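Local structure of 11R-lipoxygenase (Gersemia fruticosa, 3VF1) at residues Asn279-Leu290 with Ile345-Gln354. The protein probably catalyses, as a calcium-dependent lipoxygenase with one non-heme iron per subunit, the insertion of molecular oxygen into polyunsaturated fatty acids. Residues are numbered along the deposited sequence; the frame is centred on the assembly and turned at random.
Sequences NFPVKNEMVEKL and IPIAIQLYQQ
The Phe280 ring runs antiparallel alongside the Gln350 side chain, its plane 77° from that of the amide. CE1 comes obliquely to within 3.6 Å of Gln350 CB, Ala348 O lies at the ring edge near its plane, and Val282 CG2 of the same segment sits over one face, offset toward the rim. CG of Phe280 is anti to the backbone N (chi1 -166°), which turns the ring toward strand 345-350; it also touches Leu333 of the neighbouring strand 333-338.

The Gln350 chain runs out fully extended, and its NE2 meets Asn279 O nearly end-on to the C=O bond, 2.9 Å away. The same nitrogen also bonds to Tyr352 O, 2.8 Å away, so two carbonyls fix the amide's rotation, while OE1 rests against Pro281 CD. A leucine in place of Gln350 would probably leave Asn279 O without this donor and weaken the tie between loop and strand end, though Tyr352 O would keep its bond from Asn359.

Beside it, Asn279 ND2 reaches Gln353 O at 3.0 Å, from above the carbonyl plane, and makes a weak hydrogen bond to Gln353 OE1; the two amide planes are inclined at 54°. The other end of Gln353, NE2, is held by Thr331 and Asp310.

At the far end the contact turns apolar. Leu290 CD1 packs on Ile347 CB at 3.8 Å, and Ala348 CB meets Val282 CG2 and Val287 CG1. Pro346 and Ile349 point away from segment 279-290, onto helix 369-410. Ile347 and Ala348 sit opposite the single residue Leu335, a classic beta bulge in the antiparallel sheet of the lipoxygenase domain.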
ATOM      1  N   ASN A 279      33.674   1.891 -10.193  1.00 35.87           N
ATOM      2  CA  ASN A 279      33.149   1.864 -11.555  1.00 35.23           C
ATOM      3  C   ASN A 279      32.404   3.145 -11.936  1.00 35.67           C
ATOM      4  O   ASN A 279      31.675   3.176 -12.927  1.00 32.51           O
ATOM      5  CB  ASN A 279      32.224   0.658 -11.744  1.00 36.81           C
ATOM      6  CG  ASN A 279      31.064   0.653 -10.768  1.00 35.35           C
ATOM      7  OD1 ASN A 279      31.238   0.918  -9.580  1.00 37.65           O
ATOM      8  ND2 ASN A 279      29.869   0.356 -11.267  1.00 36.18           N
ATOM      9  N   PHE A 280      32.591   4.200 -11.146  1.00 34.66           N
ATOM     10  CA  PHE A 280      31.953   5.484 -11.412  1.00 28.73           C
ATOM     11  C   PHE A 280      33.002   6.584 -11.273  1.00 29.47           C
ATOM     12  O   PHE A 280      32.943   7.394 -10.349  1.00 28.56           O
ATOM     13  CB  PHE A 280      30.808   5.712 -10.423  1.00 28.74           C
ATOM     14  CG  PHE A 280      29.869   6.829 -10.806  1.00 27.32           C
ATOM     15  CD1 PHE A 280      29.859   7.360 -12.084  1.00 28.27           C
ATOM     16  CD2 PHE A 280      28.989   7.349  -9.868  1.00 26.84           C
ATOM     17  CE1 PHE A 280      28.988   8.383 -12.418  1.00 29.53           C
ATOM     18  CE2 PHE A 280      28.121   8.370 -10.198  1.00 26.71           C
ATOM     19  CZ  PHE A 280      28.120   8.886 -11.474  1.00 25.20           C
ATOM     20  N   PRO A 281      33.973   6.611 -12.198  1.00 32.53           N
ATOM     21  CA  PRO A 281      35.154   7.477 -12.109  1.00 34.97           C
ATOM     22  C   PRO A 281      34.870   8.950 -12.407  1.00 33.80           C
ATOM     23  O   PRO A 281      35.352   9.479 -13.408  1.00 37.73           O
ATOM     24  CB  PRO A 281      36.086   6.888 -13.171  1.00 35.26           C
ATOM     25  CG  PRO A 281      35.163   6.335 -14.198  1.00 32.54           C
ATOM     26  CD  PRO A 281      33.971   5.812 -13.437  1.00 35.30           C
ATOM     27  N   VAL A 282      34.102   9.601 -11.540  1.00 31.08           N
ATOM     28  CA  VAL A 282      33.831  11.027 -11.679  1.00 30.46           C
ATOM     29  C   VAL A 282      35.028  11.833 -11.195  1.00 32.10           C
ATOM     30  O   VAL A 282      35.438  11.719 -10.043  1.00 37.07           O
ATOM     31  CB  VAL A 282      32.588  11.448 -10.872  1.00 30.37           C
ATOM     32  CG1 VAL A 282      32.415  12.962 -10.907  1.00 30.85           C
ATOM     33  CG2 VAL A 282      31.343  10.752 -11.405  1.00 30.37           C
ATOM     34  N   LYS A 283      35.586  12.650 -12.082  1.00 33.40           N
ATOM     35  CA  LYS A 283      36.746  13.466 -11.745  1.00 36.66           C
ATOM     36  C   LYS A 283      36.331  14.895 -11.424  1.00 35.57           C
ATOM     37  O   LYS A 283      35.352  15.408 -11.966  1.00 35.28           O
ATOM     38  CB  LYS A 283      37.764  13.450 -12.890  1.00 39.10           C
ATOM     39  CG  LYS A 283      38.217  12.054 -13.288  1.00 37.74           C
ATOM     40  CD  LYS A 283      38.722  11.274 -12.083  1.00 39.28           C
ATOM     41  CE  LYS A 283      39.099   9.851 -12.451  1.00 47.02           C
ATOM     42  NZ  LYS A 283      39.502   9.066 -11.249  1.00 51.00           N
ATOM     43  N   ASN A 284      37.088  15.531 -10.538  1.00 35.48           N
ATOM     44  CA  ASN A 284      36.786  16.882 -10.087  1.00 35.45           C
ATOM     45  C   ASN A 284      36.631  17.860 -11.247  1.00 36.20           C
ATOM     46  O   ASN A 284      35.769  18.739 -11.212  1.00 36.61           O
ATOM     47  CB  ASN A 284      37.879  17.365  -9.131  1.00 35.19           C
ATOM     48  CG  ASN A 284      37.602  18.747  -8.575  1.00 41.69           C
ATOM     49  OD1 ASN A 284      36.672  18.938  -7.792  1.00 39.54           O
ATOM     50  ND2 ASN A 284      38.419  19.718  -8.967  1.00 44.31           N
ATOM     51  N   GLU A 285      37.460  17.701 -12.275  1.00 37.22           N
ATOM     52  CA  GLU A 285      37.429  18.600 -13.428  1.00 42.74           C
ATOM     53  C   GLU A 285      36.042  18.631 -14.061  1.00 36.89           C
ATOM     54  O   GLU A 285      35.621  19.648 -14.606  1.00 35.49           O
ATOM     55  CB  GLU A 285      38.485  18.184 -14.467  1.00 43.11           C
ATOM     56  CG  GLU A 285      37.938  17.566 -15.765  1.00 53.56           C
ATOM     57  CD  GLU A 285      38.450  16.153 -16.017  1.00 60.11           C
ATOM     58  OE1 GLU A 285      39.447  15.752 -15.379  1.00 60.41           O
ATOM     59  OE2 GLU A 285      37.853  15.442 -16.856  1.00 55.93           O
ATOM     60  N   MET A 286      35.335  17.510 -13.979  1.00 35.17           N
ATOM     61  CA  MET A 286      34.045  17.372 -14.637  1.00 35.34           C
ATOM     62  C   MET A 286      32.956  18.177 -13.935  1.00 33.24           C
ATOM     63  O   MET A 286      32.020  18.640 -14.573  1.00 33.81           O
ATOM     64  CB  MET A 286      33.631  15.899 -14.683  1.00 35.21           C
ATOM     65  CG  MET A 286      34.623  14.982 -15.380  1.00 37.68           C
ATOM     66  SD  MET A 286      34.185  13.246 -15.180  1.00 37.16           S
ATOM     67  CE  MET A 286      35.432  12.452 -16.186  1.00 40.44           C
ATOM     68  N   VAL A 287      33.084  18.362 -12.626  1.00 32.31           N
ATOM     69  CA  VAL A 287      31.975  18.887 -11.832  1.00 29.59           C
ATOM     70  C   VAL A 287      32.346  20.048 -10.914  1.00 28.64           C
ATOM     71  O   VAL A 287      31.499  20.546 -10.177  1.00 30.39           O
ATOM     72  CB  VAL A 287      31.379  17.773 -10.949  1.00 28.05           C
ATOM     73  CG1 VAL A 287      30.830  16.645 -11.812  1.00 27.61           C
ATOM     74  CG2 VAL A 287      32.430  17.246  -9.985  1.00 29.09           C
ATOM     75  N   GLU A 288      33.599  20.487 -10.961  1.00 30.51           N
ATOM     76  CA  GLU A 288      34.095  21.452  -9.984  1.00 30.86           C
ATOM     77  C   GLU A 288      33.326  22.774  -9.988  1.00 30.86           C
ATOM     78  O   GLU A 288      33.013  23.311  -8.927  1.00 32.09           O
ATOM     79  CB  GLU A 288      35.585  21.723 -10.199  1.00 37.91           C
ATOM     80  CG  GLU A 288      36.199  22.589  -9.110  1.00 47.04           C
ATOM     81  CD  GLU A 288      37.642  22.953  -9.391  1.00 63.46           C
ATOM     82  OE1 GLU A 288      37.977  23.212 -10.569  1.00 66.74           O
ATOM     83  OE2 GLU A 288      38.443  22.976  -8.431  1.00 69.47           O
ATOM     84  N   LYS A 289      33.025  23.301 -11.171  1.00 31.16           N
ATOM     85  CA  LYS A 289      32.351  24.595 -11.270  1.00 30.06           C
ATOM     86  C   LYS A 289      30.866  24.495 -10.922  1.00 29.21           C
ATOM     87  O   LYS A 289      30.183  25.510 -10.797  1.00 29.21           O
ATOM     88  CB  LYS A 289      32.538  25.204 -12.663  1.00 35.04           C
ATOM     89  CG  LYS A 289      33.868  25.934 -12.838  1.00 35.54           C
ATOM     90  CD  LYS A 289      34.075  26.421 -14.270  1.00 46.64           C
ATOM     91  CE  LYS A 289      33.179  27.607 -14.616  1.00 43.33           C
ATOM     92  NZ  LYS A 289      33.639  28.879 -13.985  1.00 46.23           N
ATOM     93  N   LEU A 290      30.373  23.271 -10.762  1.00 27.70           N
ATOM     94  CA  LEU A 290      29.003  23.052 -10.314  1.00 26.66           C
ATOM     95  C   LEU A 290      28.924  23.134  -8.792  1.00 27.67           C
ATOM     96  O   LEU A 290      27.867  23.414  -8.228  1.00 29.11           O
ATOM     97  CB  LEU A 290      28.500  21.687 -10.783  1.00 26.15           C
ATOM     98  CG  LEU A 290      28.498  21.460 -12.293  1.00 26.07           C
ATOM     99  CD1 LEU A 290      28.129  20.019 -12.613  1.00 27.16           C
ATOM    100  CD2 LEU A 290      27.542  22.426 -12.971  1.00 26.77           C
ATOM    101  N   ILE A 345      21.074  18.966  -6.478  1.00 25.62           N
ATOM    102  CA  ILE A 345      21.086  19.002  -7.934  1.00 27.49           C
ATOM    103  C   ILE A 345      21.927  17.866  -8.491  1.00 25.40           C
ATOM    104  O   ILE A 345      22.914  17.467  -7.878  1.00 24.61           O
ATOM    105  CB  ILE A 345      21.668  20.327  -8.461  1.00 26.83           C
ATOM    106  CG1 ILE A 345      23.021  20.608  -7.799  1.00 25.26           C
ATOM    107  CG2 ILE A 345      20.698  21.467  -8.213  1.00 25.66           C
ATOM    108  CD1 ILE A 345      23.781  21.762  -8.414  1.00 27.50           C
ATOM    109  N   PRO A 346      21.540  17.346  -9.663  1.00 23.61           N
ATOM    110  CA  PRO A 346      22.355  16.345 -10.354  1.00 23.81           C
ATOM    111  C   PRO A 346      23.610  16.996 -10.926  1.00 25.56           C
ATOM    112  O   PRO A 346      23.520  18.083 -11.491  1.00 24.31           O
ATOM    113  CB  PRO A 346      21.436  15.875 -11.481  1.00 21.37           C
ATOM    114  CG  PRO A 346      20.576  17.057 -11.767  1.00 21.92           C
ATOM    115  CD  PRO A 346      20.345  17.717 -10.441  1.00 25.24           C
ATOM    116  N   ILE A 347      24.761  16.352 -10.773  1.00 22.38           N
ATOM    117  CA  ILE A 347      26.007  16.914 -11.283  1.00 24.60           C
ATOM    118  C   ILE A 347      26.768  15.950 -12.193  1.00 25.06           C
ATOM    119  O   ILE A 347      27.721  16.350 -12.856  1.00 26.59           O
ATOM    120  CB  ILE A 347      26.933  17.359 -10.133  1.00 22.61           C
ATOM    121  CG1 ILE A 347      27.291  16.168  -9.238  1.00 24.41           C
ATOM    122  CG2 ILE A 347      26.267  18.455  -9.319  1.00 21.68           C
ATOM    123  CD1 ILE A 347      28.340  16.491  -8.194  1.00 23.36           C
ATOM    124  N   ALA A 348      26.346  14.690 -12.231  1.00 28.41           N
ATOM    125  CA  ALA A 348      27.016  13.697 -13.065  1.00 24.13           C
ATOM    126  C   ALA A 348      26.152  12.455 -13.238  1.00 25.65           C
ATOM    127  O   ALA A 348      25.417  12.074 -12.332  1.00 27.19           O
ATOM    128  CB  ALA A 348      28.361  13.324 -12.462  1.00 24.61           C
ATOM    129  N   ILE A 349      26.248  11.828 -14.408  1.00 25.97           N
ATOM    130  CA  ILE A 349      25.472  10.630 -14.706  1.00 22.84           C
ATOM    131  C   ILE A 349      26.255   9.664 -15.591  1.00 28.15           C
ATOM    132  O   ILE A 349      26.913  10.072 -16.544  1.00 28.09           O
ATOM    133  CB  ILE A 349      24.151  10.971 -15.419  1.00 24.89           C
ATOM    134  CG1 ILE A 349      23.235  11.779 -14.498  1.00 27.88           C
ATOM    135  CG2 ILE A 349      23.447   9.699 -15.876  1.00 23.10           C
ATOM    136  CD1 ILE A 349      21.982  12.293 -15.183  1.00 27.35           C
ATOM    137  N   GLN A 350      26.173   8.380 -15.264  1.00 28.48           N
ATOM    138  CA  GLN A 350      26.760   7.328 -16.085  1.00 27.42           C
ATOM    139  C   GLN A 350      25.677   6.296 -16.370  1.00 26.48           C
ATOM    140  O   GLN A 350      25.099   5.734 -15.447  1.00 29.41           O
ATOM    141  CB  GLN A 350      27.942   6.688 -15.357  1.00 30.38           C
ATOM    142  CG  GLN A 350      28.709   5.664 -16.174  1.00 27.60           C
ATOM    143  CD  GLN A 350      29.898   5.097 -15.422  1.00 31.86           C
ATOM    144  OE1 GLN A 350      30.923   5.761 -15.266  1.00 34.33           O
ATOM    145  NE2 GLN A 350      29.766   3.864 -14.944  1.00 29.68           N
ATOM    146  N   LEU A 351      25.399   6.049 -17.646  1.00 28.22           N
ATOM    147  CA  LEU A 351      24.235   5.253 -18.034  1.00 28.97           C
ATOM    148  C   LEU A 351      24.377   3.766 -17.704  1.00 29.39           C
ATOM    149  O   LEU A 351      23.409   3.124 -17.299  1.00 30.41           O
ATOM    150  CB  LEU A 351      23.933   5.435 -19.523  1.00 27.83           C
ATOM    151  CG  LEU A 351      23.604   6.866 -19.959  1.00 29.60           C
ATOM    152  CD1 LEU A 351      23.289   6.911 -21.448  1.00 32.73           C
ATOM    153  CD2 LEU A 351      22.446   7.434 -19.150  1.00 28.76           C
ATOM    154  N   TYR A 352      25.577   3.219 -17.873  1.00 27.41           N
ATOM    155  CA  TYR A 352      25.813   1.807 -17.577  1.00 29.43           C
ATOM    156  C   TYR A 352      26.829   1.655 -16.449  1.00 30.39           C
ATOM    157  O   TYR A 352      27.651   2.541 -16.220  1.00 31.13           O
ATOM    158  CB  TYR A 352      26.296   1.062 -18.824  1.00 31.09           C
ATOM    159  CG  TYR A 352      25.264   0.955 -19.929  1.00 34.09           C
ATOM    160  CD1 TYR A 352      24.286  -0.035 -19.902  1.00 33.19           C
ATOM    161  CD2 TYR A 352      25.277   1.832 -21.007  1.00 32.75           C
ATOM    162  CE1 TYR A 352      23.345  -0.142 -20.917  1.00 31.21           C
ATOM    163  CE2 TYR A 352      24.342   1.732 -22.025  1.00 33.02           C
ATOM    164  CZ  TYR A 352      23.380   0.744 -21.974  1.00 37.34           C
ATOM    165  OH  TYR A 352      22.456   0.647 -22.989  1.00 39.87           O
ATOM    166  N   GLN A 353      26.774   0.521 -15.758  1.00 32.43           N
ATOM    167  CA  GLN A 353      27.603   0.290 -14.579  1.00 37.22           C
ATOM    168  C   GLN A 353      29.096   0.344 -14.894  1.00 38.64           C
ATOM    169  O   GLN A 353      29.862   1.007 -14.194  1.00 36.04           O
ATOM    170  CB  GLN A 353      27.261  -1.064 -13.949  1.00 36.78           C
ATOM    171  CG  GLN A 353      25.951  -1.079 -13.175  1.00 34.63           C
ATOM    172  CD  GLN A 353      26.035  -0.308 -11.873  1.00 35.63           C
ATOM    173  OE1 GLN A 353      26.873  -0.602 -11.020  1.00 38.07           O
ATOM    174  NE2 GLN A 353      25.170   0.687 -11.716  1.00 32.94           N
ATOM    175  N   GLN A 354      29.505  -0.350 -15.952  1.00 38.78           N
ATOM    176  CA  GLN A 354      30.924  -0.479 -16.278  1.00 39.78           C
ATOM    177  C   GLN A 354      31.389   0.601 -17.249  1.00 34.94           C
ATOM    178  O   GLN A 354      30.844   0.727 -18.345  1.00 35.10           O
ATOM    179  CB  GLN A 354      31.198  -1.863 -16.869  1.00 43.90           C
ATOM    180  CG  GLN A 354      30.933  -3.002 -15.897  1.00 51.90           C
ATOM    181  CD  GLN A 354      31.804  -2.919 -14.657  1.00 57.19           C
ATOM    182  OE1 GLN A 354      32.989  -2.587 -14.738  1.00 52.77           O
ATOM    183  NE2 GLN A 354      31.220  -3.214 -13.501  1.00 54.31           N
TER